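Local coordinates for uncharacterized protein (Staphylococcus aureus subsp. aureus, PDB 4H0A) that is of unknown function but belongs to the CAP family of cysteine-rich secretory proteins, with a CAP-associated N-terminal region preceding its CAP sequence, at residues G42-K47 and V91-T96; E123-V128 and K132-L137; K143-I148 and L285-M290; M176-E181 and T190-N195. One frame throughout, in Å; residues are numbered along the deposited sequence.

Interaction 1. Residues G42-K47 and V91-T96; sequences GTWVGK and VSVYAT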
loop_
_atom_site.group_PDB
_atom_site.type_symbol
_atom_site.label_atom_id
_atom_site.label_comp_id
_atom_site.label_asym_id
_atom_site.label_seq_id
_atom_site.Cartn_x
_atom_site.Cartn_y
_atom_site.Cartn_z
ATOM N N GLY A 42 2.537 -4.180 16.127
ATOM C CA GLY A 42 2.845 -2.873 16.697
ATOM C C GLY A 42 4.036 -2.886 17.644
ATOM O O GLY A 42 4.778 -1.898 17.718
ATOM N N THR A 43 4.278 -4.026 18.334
ATOM C CA THR A 43 5.430 -4.168 19.239
ATOM C C THR A 43 6.743 -4.384 18.456
ATOM O O THR A 43 7.805 -4.312 19.066
ATOM C CB THR A 43 5.236 -5.331 20.235
ATOM O OG1 THR A 43 5.221 -6.581 19.530
ATOM C CG2 THR A 43 3.982 -5.172 21.103
ATOM N N TRP A 44 6.686 -4.678 17.137
ATOM C CA TRP A 44 7.900 -4.892 16.340
ATOM C C TRP A 44 8.590 -3.569 16.022
ATOM O O TRP A 44 9.796 -3.563 15.847
ATOM C CB TRP A 44 7.607 -5.625 15.016
ATOM C CG TRP A 44 6.866 -6.930 15.135
ATOM C CD1 TRP A 44 6.566 -7.617 16.277
ATOM C CD2 TRP A 44 6.393 -7.733 14.048
ATOM N NE1 TRP A 44 5.889 -8.773 15.966
ATOM C CE2 TRP A 44 5.806 -8.889 14.603
ATOM C CE3 TRP A 44 6.417 -7.589 12.653
ATOM C CZ2 TRP A 44 5.194 -9.863 13.813
ATOM C CZ3 TRP A 44 5.853 -8.580 11.870
ATOM C CH2 TRP A 44 5.230 -9.687 12.451
ATOM N N VAL A 45 7.838 -2.451 15.952
ATOM C CA VAL A 45 8.432 -1.154 15.611
ATOM C C VAL A 45 9.434 -0.770 16.704
ATOM O O VAL A 45 9.100 -0.818 17.889
ATOM C CB VAL A 45 7.351 -0.067 15.377
ATOM C CG1 VAL A 45 7.990 1.303 15.121
ATOM C CG2 VAL A 45 6.433 -0.458 14.212
ATOM N N GLY A 46 10.660 -0.456 16.291
ATOM C CA GLY A 46 11.749 -0.105 17.198
ATOM C C GLY A 46 12.680 -1.260 17.505
ATOM O O GLY A 46 13.763 -1.026 18.037
ATOM N N LYS A 47 12.292 -2.511 17.175
ATOM C CA LYS A 47 13.148 -3.677 17.416
ATOM C C LYS A 47 14.072 -3.918 16.242
ATOM O O LYS A 47 13.821 -3.427 15.140
ATOM C CB LYS A 47 12.313 -4.937 17.663
ATOM C CG LYS A 47 11.483 -4.879 18.931
ATOM C CD LYS A 47 10.831 -6.225 19.211
ATOM C CE LYS A 47 10.184 -6.288 20.571
ATOM N NZ LYS A 47 9.351 -7.508 20.719
ATOM N N VAL A 91 11.112 0.254 11.393
ATOM C CA VAL A 91 10.435 1.561 11.495
ATOM C C VAL A 91 8.989 1.483 10.982
ATOM O O VAL A 91 8.241 2.441 11.161
ATOM C CB VAL A 91 11.203 2.685 10.762
ATOM C CG1 VAL A 91 12.578 2.909 11.391
ATOM C CG2 VAL A 91 11.335 2.404 9.267
ATOM N N SER A 92 8.604 0.379 10.320
ATOM C CA SER A 92 7.258 0.249 9.790
ATOM C C SER A 92 6.920 -1.188 9.513
ATOM O O SER A 92 7.803 -1.952 9.114
ATOM C CB SER A 92 7.137 1.041 8.494
ATOM O OG SER A 92 5.850 0.912 7.923
ATOM N N VAL A 93 5.638 -1.553 9.698
ATOM C CA VAL A 93 5.144 -2.890 9.379
ATOM C C VAL A 93 3.767 -2.766 8.768
ATOM O O VAL A 93 2.837 -2.367 9.466
ATOM C CB VAL A 93 5.102 -3.874 10.582
ATOM C CG1 VAL A 93 4.605 -5.259 10.125
ATOM C CG2 VAL A 93 6.470 -3.996 11.247
ATOM N N TYR A 94 3.630 -3.106 7.483
ATOM C CA TYR A 94 2.327 -3.201 6.826
ATOM C C TYR A 94 1.884 -4.648 7.045
ATOM O O TYR A 94 2.673 -5.541 6.756
ATOM C CB TYR A 94 2.435 -2.843 5.331
ATOM C CG TYR A 94 1.187 -3.202 4.557
ATOM C CD1 TYR A 94 0.071 -2.374 4.574
ATOM C CD2 TYR A 94 1.086 -4.422 3.893
ATOM C CE1 TYR A 94 -1.099 -2.724 3.901
ATOM C CE2 TYR A 94 -0.084 -4.793 3.240
ATOM C CZ TYR A 94 -1.174 -3.942 3.247
ATOM O OH TYR A 94 -2.318 -4.320 2.598
ATOM N N ALA A 95 0.687 -4.898 7.587
ATOM C CA ALA A 95 0.260 -6.278 7.849
ATOM C C ALA A 95 -1.142 -6.535 7.377
ATOM O O ALA A 95 -2.018 -5.701 7.579
ATOM C CB ALA A 95 0.341 -6.570 9.342
ATOM N N THR A 96 -1.383 -7.710 6.792
ATOM C CA THR A 96 -2.737 -8.113 6.411
ATOM C C THR A 96 -2.793 -9.636 6.354
ATOM O O THR A 96 -1.757 -10.291 6.440
ATOM C CB THR A 96 -3.172 -7.450 5.093
ATOM O OG1 THR A 96 -4.579 -7.668 4.913
ATOM C CG2 THR A 96 -2.389 -7.944 3.875
#
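Trp44 and Val45 open a type II beta turn that rests against Val91 and Val93, on a strand inside the antiparallel sheet of the CAP-associated region. The turn is closed by Lys47 N bonding to Trp44 O at 3.0 Å, and Gly46 occupies its third position with positive phi. No hydrogen bond crosses between the two segments; the contact is packing. Val93 contributes most of the strand's side, pointing both its methyls at the six-membered part of the indole. The two side chains cross at about a right angle, and the methyls approach the ring obliquely, with CG2 of Val93 3.9 Å from CE3 of Trp44. Val45 faces the strand nearer its start, at Val91. Its CG1 is anti to the backbone N (chi1 176°), which carries this methyl to the carbonyl of Val91, where Val91 and Ser92 form a classic beta bulge opposite Ser84. Beyond the contact, the Trp44 ring also meets the rings of Phe56 and Tyr81, while Gly46 and Lys47 make backbone hydrogen bonds to Ile90, tying the turn to the same strand. Val93 CG1 reaches two indole carbons, lying 3.9 Å from Trp44 CE3 and 4.0 Å from Trp44 CZ3.

Interaction 2. Residues E123-V128 and K132-L137; sequences EPSFKV and KYEFEL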
loop_
_atom_site.group_PDB
_atom_site.type_symbol
_atom_site.label_atom_id
_atom_site.label_comp_id
_atom_site.label_asym_id
_atom_site.label_seq_id
_atom_site.Cartn_x
_atom_site.Cartn_y
_atom_site.Cartn_z
ATOM N N GLU A 123 -6.166 16.728 13.089
ATOM C CA GLU A 123 -4.965 17.413 12.587
ATOM C C GLU A 123 -3.733 16.891 13.345
ATOM O O GLU A 123 -3.232 17.569 14.248
ATOM C CB GLU A 123 -5.097 18.938 12.738
ATOM C CG GLU A 123 -5.989 19.584 11.693
ATOM C CD GLU A 123 -6.064 21.099 11.779
ATOM O OE1 GLU A 123 -5.948 21.641 12.902
ATOM O OE2 GLU A 123 -6.257 21.745 10.724
ATOM N N PRO A 124 -3.278 15.651 13.060
ATOM C CA PRO A 124 -2.126 15.115 13.800
ATOM C C PRO A 124 -0.861 15.913 13.494
ATOM O O PRO A 124 -0.647 16.358 12.365
ATOM C CB PRO A 124 -2.040 13.657 13.356
ATOM C CG PRO A 124 -2.808 13.574 12.121
ATOM C CD PRO A 124 -3.760 14.704 12.038
ATOM N N SER A 125 -0.068 16.144 14.537
ATOM C CA SER A 125 1.118 16.987 14.478
ATOM C C SER A 125 2.289 16.347 15.210
ATOM O O SER A 125 2.093 15.702 16.240
ATOM C CB SER A 125 0.794 18.341 15.110
ATOM O OG SER A 125 1.745 19.328 14.756
ATOM N N PHE A 126 3.509 16.549 14.699
ATOM C CA PHE A 126 4.717 16.019 15.330
ATOM C C PHE A 126 5.951 16.682 14.743
ATOM O O PHE A 126 5.856 17.365 13.722
ATOM C CB PHE A 126 4.801 14.481 15.153
ATOM C CG PHE A 126 4.769 14.023 13.716
ATOM C CD1 PHE A 126 5.927 13.994 12.953
ATOM C CD2 PHE A 126 3.590 13.584 13.136
ATOM C CE1 PHE A 126 5.901 13.561 11.629
ATOM C CE2 PHE A 126 3.564 13.157 11.809
ATOM C CZ PHE A 126 4.722 13.144 11.064
ATOM N N LYS A 127 7.114 16.432 15.352
ATOM C CA LYS A 127 8.396 16.935 14.855
ATOM C C LYS A 127 9.313 15.779 14.508
ATOM O O LYS A 127 9.324 14.779 15.225
ATOM C CB LYS A 127 9.082 17.844 15.886
ATOM C CG LYS A 127 8.373 19.170 16.093
ATOM C CD LYS A 127 9.220 20.143 16.905
ATOM C CE LYS A 127 8.566 21.503 16.992
ATOM N NZ LYS A 127 9.446 22.500 17.664
ATOM N N VAL A 128 10.046 15.898 13.387
ATOM C CA VAL A 128 11.062 14.935 12.943
ATOM C C VAL A 128 12.353 15.726 12.831
ATOM O O VAL A 128 12.477 16.531 11.900
ATOM C CB VAL A 128 10.708 14.215 11.618
ATOM C CG1 VAL A 128 11.912 13.449 11.061
ATOM C CG2 VAL A 128 9.529 13.279 11.810
ATOM N N LYS A 132 8.599 20.647 12.008
ATOM C CA LYS A 132 7.194 20.341 12.275
ATOM C C LYS A 132 6.492 19.784 11.034
ATOM O O LYS A 132 6.702 20.273 9.925
ATOM C CB LYS A 132 6.444 21.587 12.787
ATOM C CG LYS A 132 4.940 21.358 12.987
ATOM C CD LYS A 132 4.331 22.308 14.003
ATOM C CE LYS A 132 2.850 22.520 13.766
ATOM N NZ LYS A 132 2.175 23.110 14.952
ATOM N N TYR A 133 5.659 18.759 11.246
ATOM C CA TYR A 133 4.807 18.144 10.231
ATOM C C TYR A 133 3.386 18.148 10.751
ATOM O O TYR A 133 3.159 17.685 11.867
ATOM C CB TYR A 133 5.253 16.711 9.921
ATOM C CG TYR A 133 6.548 16.656 9.154
ATOM C CD1 TYR A 133 7.767 16.664 9.810
ATOM C CD2 TYR A 133 6.558 16.674 7.765
ATOM C CE1 TYR A 133 8.968 16.653 9.107
ATOM C CE2 TYR A 133 7.752 16.656 7.049
ATOM C CZ TYR A 133 8.958 16.655 7.724
ATOM O OH TYR A 133 10.136 16.637 7.016
ATOM N N GLU A 134 2.443 18.707 9.989
ATOM C CA GLU A 134 1.031 18.718 10.371
ATOM C C GLU A 134 0.208 18.261 9.185
ATOM O O GLU A 134 0.340 18.830 8.101
ATOM C CB GLU A 134 0.587 20.098 10.849
ATOM C CG GLU A 134 -0.734 20.029 11.594
ATOM C CD GLU A 134 -1.280 21.366 12.046
ATOM O OE1 GLU A 134 -0.700 22.408 11.666
ATOM O OE2 GLU A 134 -2.307 21.372 12.762
ATOM N N PHE A 135 -0.601 17.209 9.365
ATOM C CA PHE A 135 -1.415 16.661 8.284
ATOM C C PHE A 135 -2.839 17.171 8.338
ATOM O O PHE A 135 -3.408 17.282 9.420
ATOM C CB PHE A 135 -1.442 15.129 8.342
ATOM C CG PHE A 135 -0.135 14.468 7.987
ATOM C CD1 PHE A 135 0.432 14.640 6.732
ATOM C CD2 PHE A 135 0.487 13.607 8.877
ATOM C CE1 PHE A 135 1.606 13.977 6.381
ATOM C CE2 PHE A 135 1.668 12.958 8.527
ATOM C CZ PHE A 135 2.222 13.153 7.288
ATOM N N GLU A 136 -3.419 17.442 7.155
ATOM C CA GLU A 136 -4.811 17.876 6.986
ATOM C C GLU A 136 -5.601 16.656 6.508
ATOM O O GLU A 136 -5.650 16.410 5.303
ATOM C CB GLU A 136 -4.885 19.033 5.965
ATOM C CG GLU A 136 -4.172 20.302 6.403
ATOM C CD GLU A 136 -4.750 20.947 7.647
ATOM O OE1 GLU A 136 -5.994 21.068 7.731
ATOM O OE2 GLU A 136 -3.960 21.318 8.543
ATOM N N LEU A 137 -6.146 15.849 7.442
ATOM C CA LEU A 137 -6.861 14.615 7.070
ATOM C C LEU A 137 -8.259 14.913 6.501
ATOM O O LEU A 137 -9.088 15.499 7.198
ATOM C CB LEU A 137 -6.969 13.614 8.247
ATOM C CG LEU A 137 -5.927 12.482 8.215
ATOM C CD1 LEU A 137 -4.567 12.990 8.599
ATOM C CD2 LEU A 137 -6.334 11.322 9.112
#
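Phe126 and Tyr133 are the hydrogen-bonded pair of an antiparallel beta hairpin, with Tyr133 N bonding to Phe126 O at 2.8 Å and Phe126 N to Tyr133 O at 3.1 Å, and a third bond from Phe135 N to Pro124 O. Ser125 with Glu134 and Lys127 with Lys132 are the non-hydrogen-bonded pairs, their side chains on the opposite face from the aromatics. On the aromatic face, Phe126 CG sits between its backbone N and carbonyl carbon (chi1 57°), which swings the ring across to the partner strand. There CB of Tyr133 lies over one face of the Phe126 ring, 4.0 Å from its centroid, a CH-pi contact. The two rings are nearly parallel, 21° apart, but slid so far that they barely overlap. Phe135 meets the edge of Phe126, CE2 to CE2 at 3.8 Å, and both rings pack on Leu177 of helix 174-180. The face of Ser125, Lys127, Lys132 and Glu134 is polar, Asn186 holding Glu134 OE1. Nearer the open end, Glu123 and Glu136 lie alongside each other, carboxylates turned 80° apart and Glu123 OE2 3.1 Å from Glu136 OE1, probably raising the proton affinity of one. There too, Leu137 CD1 touches Pro124 CD at 3.9 Å.

Interaction 3. Residues K143-I148 and L285-M290; sequences KTQTLI and LIHSWM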
loop_
_atom_site.group_PDB
_atom_site.type_symbol
_atom_site.label_atom_id
_atom_site.label_comp_id
_atom_site.label_asym_id
_atom_site.label_seq_id
_atom_site.Cartn_x
_atom_site.Cartn_y
_atom_site.Cartn_z
ATOM N N LYS A 143 -12.200 8.074 7.778
ATOM C CA LYS A 143 -13.060 6.889 7.770
ATOM C C LYS A 143 -12.338 5.654 7.220
ATOM O O LYS A 143 -12.627 4.551 7.681
ATOM C CB LYS A 143 -14.337 7.140 6.938
ATOM C CG LYS A 143 -15.588 7.439 7.769
ATOM C CD LYS A 143 -15.561 8.796 8.447
ATOM C CE LYS A 143 -16.888 9.093 9.100
ATOM N NZ LYS A 143 -16.867 10.364 9.876
ATOM N N THR A 144 -11.457 5.819 6.215
ATOM C CA THR A 144 -10.844 4.673 5.531
ATOM C C THR A 144 -9.309 4.607 5.545
ATOM O O THR A 144 -8.762 3.656 4.991
ATOM C CB THR A 144 -11.349 4.670 4.083
ATOM O OG1 THR A 144 -10.755 5.761 3.364
ATOM C CG2 THR A 144 -12.894 4.726 4.014
ATOM N N GLN A 145 -8.625 5.565 6.181
ATOM C CA GLN A 145 -7.160 5.579 6.284
ATOM C C GLN A 145 -6.768 6.197 7.618
ATOM O O GLN A 145 -5.814 6.972 7.684
ATOM C CB GLN A 145 -6.595 6.403 5.115
ATOM C CG GLN A 145 -5.197 6.016 4.698
ATOM C CD GLN A 145 -4.657 6.912 3.610
ATOM O OE1 GLN A 145 -5.261 7.906 3.211
ATOM N NE2 GLN A 145 -3.487 6.596 3.122
ATOM N N THR A 146 -7.528 5.878 8.675
ATOM C CA THR A 146 -7.402 6.503 9.992
ATOM C C THR A 146 -5.980 6.481 10.518
ATOM O O THR A 146 -5.372 5.419 10.561
ATOM C CB THR A 146 -8.320 5.819 11.003
ATOM O OG1 THR A 146 -9.525 5.449 10.335
ATOM C CG2 THR A 146 -8.622 6.712 12.218
ATOM N N LEU A 147 -5.460 7.655 10.920
ATOM C CA LEU A 147 -4.131 7.775 11.522
ATOM C C LEU A 147 -4.340 7.808 13.025
ATOM O O LEU A 147 -5.043 8.695 13.506
ATOM C CB LEU A 147 -3.415 9.034 11.028
ATOM C CG LEU A 147 -1.991 9.259 11.555
ATOM C CD1 LEU A 147 -1.060 8.087 11.185
ATOM C CD2 LEU A 147 -1.411 10.550 11.003
ATOM N N ILE A 148 -3.807 6.822 13.760
ATOM C CA ILE A 148 -4.005 6.731 15.212
ATOM C C ILE A 148 -2.662 6.734 15.896
ATOM O O ILE A 148 -1.775 6.015 15.453
ATOM C CB ILE A 148 -4.813 5.454 15.598
ATOM C CG1 ILE A 148 -6.111 5.325 14.762
ATOM C CG2 ILE A 148 -5.135 5.458 17.103
ATOM C CD1 ILE A 148 -6.876 4.021 14.935
ATOM N N LEU A 285 -1.246 3.661 -2.511
ATOM C CA LEU A 285 -1.825 3.486 -3.846
ATOM C C LEU A 285 -3.065 2.576 -3.817
ATOM O O LEU A 285 -4.070 2.910 -4.429
ATOM C CB LEU A 285 -0.777 2.864 -4.792
ATOM C CG LEU A 285 -1.311 2.499 -6.175
ATOM C CD1 LEU A 285 -1.535 3.733 -7.028
ATOM C CD2 LEU A 285 -0.438 1.542 -6.805
ATOM N N ILE A 286 -2.962 1.404 -3.168
ATOM C CA ILE A 286 -4.069 0.440 -3.082
ATOM C C ILE A 286 -5.251 1.071 -2.345
ATOM O O ILE A 286 -6.385 0.888 -2.778
ATOM C CB ILE A 286 -3.602 -0.882 -2.424
ATOM C CG1 ILE A 286 -2.666 -1.637 -3.407
ATOM C CG2 ILE A 286 -4.808 -1.763 -1.978
ATOM C CD1 ILE A 286 -3.381 -2.441 -4.525
ATOM N N HIS A 287 -4.993 1.832 -1.270
ATOM C CA HIS A 287 -6.062 2.531 -0.555
ATOM C C HIS A 287 -6.837 3.466 -1.506
ATOM O O HIS A 287 -8.066 3.520 -1.424
ATOM C CB HIS A 287 -5.503 3.333 0.639
ATOM C CG HIS A 287 -6.493 4.302 1.210
ATOM N ND1 HIS A 287 -6.472 5.639 0.860
ATOM C CD2 HIS A 287 -7.560 4.078 2.011
ATOM C CE1 HIS A 287 -7.493 6.192 1.489
ATOM N NE2 HIS A 287 -8.182 5.289 2.185
ATOM N N SER A 288 -6.131 4.206 -2.385
ATOM C CA SER A 288 -6.793 5.123 -3.315
ATOM C C SER A 288 -7.616 4.359 -4.352
ATOM O O SER A 288 -8.726 4.783 -4.656
ATOM C CB SER A 288 -5.784 6.040 -3.995
ATOM O OG SER A 288 -5.214 6.916 -3.037
ATOM N N TRP A 289 -7.117 3.207 -4.845
ATOM C CA TRP A 289 -7.891 2.391 -5.792
ATOM C C TRP A 289 -9.089 1.732 -5.092
ATOM O O TRP A 289 -10.188 1.728 -5.648
ATOM C CB TRP A 289 -7.006 1.326 -6.461
ATOM C CG TRP A 289 -6.019 1.875 -7.450
ATOM C CD1 TRP A 289 -5.860 3.177 -7.824
ATOM C CD2 TRP A 289 -5.023 1.131 -8.159
ATOM N NE1 TRP A 289 -4.855 3.283 -8.752
ATOM C CE2 TRP A 289 -4.293 2.049 -8.944
ATOM C CE3 TRP A 289 -4.673 -0.225 -8.208
ATOM C CZ2 TRP A 289 -3.262 1.646 -9.801
ATOM C CZ3 TRP A 289 -3.658 -0.624 -9.063
ATOM C CH2 TRP A 289 -2.963 0.306 -9.844
HETATM N N MSE A 290 -8.895 1.228 -3.862
HETATM C CA MSE A 290 -9.973 0.600 -3.083
HETATM C C MSE A 290 -11.095 1.606 -2.729
HETATM O O MSE A 290 -12.223 1.179 -2.496
HETATM C CB MSE A 290 -9.427 -0.012 -1.768
HETATM C CG MSE A 290 -8.540 -1.268 -1.941
HETATM SE SE MSE A 290 -9.499 -2.819 -2.550
HETATM C CE MSE A 290 -10.805 -3.021 -1.146
#
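His287, on helix 282-290, reaches over to Thr144 and Gln145, where helix 139-144 gives way to strand 145-150. The contact thus joins the CAP family sequence to the CAP-associated region, far apart in the chain.

The polar part is one hydrogen bond, from His287 NE2 to Thr144 OG1 at 2.9 Å. The hydroxyl oxygen lies 9° out of the imidazole plane and close to the line of the N-H. CG of His287 is anti to the backbone N (chi1 167°), and this extends the ring away from its helix. Thr144 OG1 accepts from His287 and lies within hydrogen-bonding reach of two acceptors, Glu140 O in its own helix and Asn291 OD1, which compete for or share its one proton.

The stacking part belongs to Gln145. Its CB stands over one face of the imidazole, 3.9 Å from the centroid, in a CH-pi contact. The amide continues along that face, its plane 24° from the ring and CD 3.5 Å above it. Edge and face of the histidine are therefore taken by successive residues.

Around this junction, Gln145 also leans on Gln156 and Tyr158 of strand 153-159, and its backbone O accepts a hydrogen bond from Tyr183 OH. On the other side, helix 282-290 packs through Ile286 on helix 201-219 and through Leu285 and Trp289 on strand 315-322.

Interaction 4. Residues M176-E181 and T190-N195; sequences MLADIE and TSEEHN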
loop_
_atom_site.group_PDB
_atom_site.type_symbol
_atom_site.label_atom_id
_atom_site.label_comp_id
_atom_site.label_asym_id
_atom_site.label_seq_id
_atom_site.Cartn_x
_atom_site.Cartn_y
_atom_site.Cartn_z
HETATM N N MSE A 176 8.991 7.631 9.435
HETATM C CA MSE A 176 8.505 6.952 8.231
HETATM C C MSE A 176 7.288 7.695 7.693
HETATM O O MSE A 176 7.155 7.870 6.486
HETATM C CB MSE A 176 8.134 5.472 8.511
HETATM C CG MSE A 176 7.665 4.719 7.272
HETATM SE SE MSE A 176 9.187 4.206 6.193
HETATM C CE MSE A 176 9.126 5.438 4.843
ATOM N N LEU A 177 6.397 8.107 8.584
ATOM C CA LEU A 177 5.193 8.833 8.202
ATOM C C LEU A 177 5.555 10.149 7.462
ATOM O O LEU A 177 4.962 10.441 6.427
ATOM C CB LEU A 177 4.364 9.119 9.470
ATOM C CG LEU A 177 2.930 9.546 9.296
ATOM C CD1 LEU A 177 2.097 8.482 8.632
ATOM C CD2 LEU A 177 2.317 9.866 10.646
ATOM N N ALA A 178 6.565 10.893 7.938
ATOM C CA ALA A 178 7.006 12.125 7.256
ATOM C C ALA A 178 7.610 11.814 5.876
ATOM O O ALA A 178 7.416 12.572 4.926
ATOM C CB ALA A 178 8.039 12.860 8.096
ATOM N N ASP A 179 8.333 10.699 5.768
ATOM C CA ASP A 179 8.944 10.290 4.512
ATOM C C ASP A 179 7.865 9.847 3.495
ATOM O O ASP A 179 7.890 10.313 2.359
ATOM C CB ASP A 179 9.955 9.177 4.781
ATOM C CG ASP A 179 10.872 8.893 3.618
ATOM O OD1 ASP A 179 10.508 8.062 2.770
ATOM O OD2 ASP A 179 11.968 9.490 3.571
ATOM N N ILE A 180 6.908 8.994 3.902
ATOM C CA ILE A 180 5.826 8.550 3.009
ATOM C C ILE A 180 4.914 9.724 2.670
ATOM O O ILE A 180 4.526 9.853 1.510
ATOM C CB ILE A 180 4.989 7.377 3.609
ATOM C CG1 ILE A 180 5.842 6.121 3.721
ATOM C CG2 ILE A 180 3.716 7.103 2.760
ATOM C CD1 ILE A 180 5.180 4.946 4.423
ATOM N N GLU A 181 4.560 10.558 3.680
ATOM C CA GLU A 181 3.641 11.696 3.537
ATOM C C GLU A 181 2.307 11.213 2.914
ATOM O O GLU A 181 1.962 11.622 1.807
ATOM C CB GLU A 181 4.325 12.789 2.687
ATOM C CG GLU A 181 3.635 14.140 2.701
ATOM C CD GLU A 181 4.272 15.139 1.753
ATOM O OE1 GLU A 181 5.521 15.227 1.732
ATOM O OE2 GLU A 181 3.522 15.844 1.041
ATOM N N THR A 190 6.501 21.612 5.053
ATOM C CA THR A 190 7.212 21.486 3.775
ATOM C C THR A 190 7.483 20.011 3.506
ATOM O O THR A 190 7.932 19.299 4.405
ATOM C CB THR A 190 8.523 22.298 3.795
ATOM O OG1 THR A 190 8.241 23.647 4.175
ATOM C CG2 THR A 190 9.242 22.287 2.447
ATOM N N SER A 191 7.218 19.553 2.272
ATOM C CA SER A 191 7.441 18.161 1.871
ATOM C C SER A 191 8.949 17.845 1.833
ATOM O O SER A 191 9.745 18.698 1.426
ATOM C CB SER A 191 6.810 17.902 0.503
ATOM O OG SER A 191 7.053 16.590 0.026
ATOM N N GLU A 192 9.338 16.635 2.281
ATOM C CA GLU A 192 10.746 16.216 2.294
ATOM C C GLU A 192 11.319 16.067 0.890
ATOM O O GLU A 192 10.592 15.692 -0.032
ATOM C CB GLU A 192 10.922 14.858 3.012
ATOM C CG GLU A 192 10.790 14.898 4.523
ATOM C CD GLU A 192 11.144 13.599 5.229
ATOM O OE1 GLU A 192 11.552 12.629 4.548
ATOM O OE2 GLU A 192 11.030 13.560 6.475
ATOM N N GLU A 193 12.632 16.312 0.745
ATOM C CA GLU A 193 13.350 16.101 -0.513
ATOM C C GLU A 193 13.803 14.646 -0.531
ATOM O O GLU A 193 14.015 14.067 0.538
ATOM C CB GLU A 193 14.536 17.068 -0.653
ATOM C CG GLU A 193 14.116 18.525 -0.752
ATOM C CD GLU A 193 15.247 19.517 -0.954
ATOM O OE1 GLU A 193 16.386 19.081 -1.239
ATOM O OE2 GLU A 193 14.987 20.736 -0.843
ATOM N N HIS A 194 13.911 14.035 -1.717
ATOM C CA HIS A 194 14.279 12.619 -1.826
ATOM C C HIS A 194 15.461 12.404 -2.755
ATOM O O HIS A 194 15.607 13.109 -3.758
ATOM C CB HIS A 194 13.079 11.804 -2.324
ATOM C CG HIS A 194 11.861 11.983 -1.475
ATOM N ND1 HIS A 194 11.641 11.207 -0.353
ATOM C CD2 HIS A 194 10.854 12.881 -1.587
ATOM C CE1 HIS A 194 10.508 11.640 0.174
ATOM N NE2 HIS A 194 9.994 12.644 -0.540
ATOM N N ASN A 195 16.298 11.407 -2.425
ATOM C CA ASN A 195 17.455 11.055 -3.247
ATOM C C ASN A 195 16.996 10.100 -4.366
ATOM O O ASN A 195 15.832 9.679 -4.386
ATOM C CB ASN A 195 18.598 10.448 -2.391
ATOM C CG ASN A 195 18.349 9.077 -1.783
ATOM O OD1 ASN A 195 17.215 8.590 -1.695
ATOM N ND2 ASN A 195 19.406 8.440 -1.297
#
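The carboxylate of Glu192 lies flat against the last turn of helix 174-180, with the carbonyl oxygen of Ala178 standing over its plane, 3.9 Å from Glu192 CD. The methyl of Ala178 is on the same side, CB being 3.5 Å from Glu192 OE2. Asp179 brings a second carboxylate, turned 77° from the first, its OD2 3.3 Å from Glu192 OE1. The third flat group is the His194 imidazole, which meets the helix by its edge: CE1 lies 3.7 Å from Asp179 O, near the ring plane. The ring's ND1 is engaged elsewhere, hydrogen-bonded to Asp67 OD2, and that carboxylate also crowds Asp179.

Past the helix end, Glu181 leaves helical geometry with positive phi. Its CG is anti to the backbone N (chi1 -167°) and the chain beyond is extended, so the carboxylate reaches the incoming loop. There Ser191 OG donates a hydrogen bond to Glu181 OE1 at 2.7 Å, using the syn lone pair of that oxygen. It is the one hydrogen bond between the helix end and the loop that leads on toward helix 201-219.

Ala178 O and Glu192 N are buried here without a partner. Two acids, Asp179 and Glu192, press together with Asp67 nearby. Tyr133 OH probably hydrogen-bonds to Glu192 OE2, which would help a charged carboxylate here. Even so, such a cluster would tend to raise the proton affinity of at least one of the acids and, if His194 is protonated, its charge could offset part of the repulsion.

Following the chain, interaction 1 comes first, bringing the turn at 42-47 back to strand 89-96 across the early strands of the seven-stranded sheet. Interaction 2 closes the short hairpin 125-136. Interaction 3 then spans 136 residues, from strand 145-150 to helix 282-290, and interaction 4 is nested inside that loop, holding the end of helix 174-180 to the loop that runs on toward helix 201-219. No two loops cross. Helix 174-180 is where most meet: Met176 packs on Ser92 of interaction 1, Leu177 on Phe126 and Phe135 of interaction 2 and on Leu147 of interaction 3. Interaction 3 alone joins the N-terminal region to the CAP family sequence.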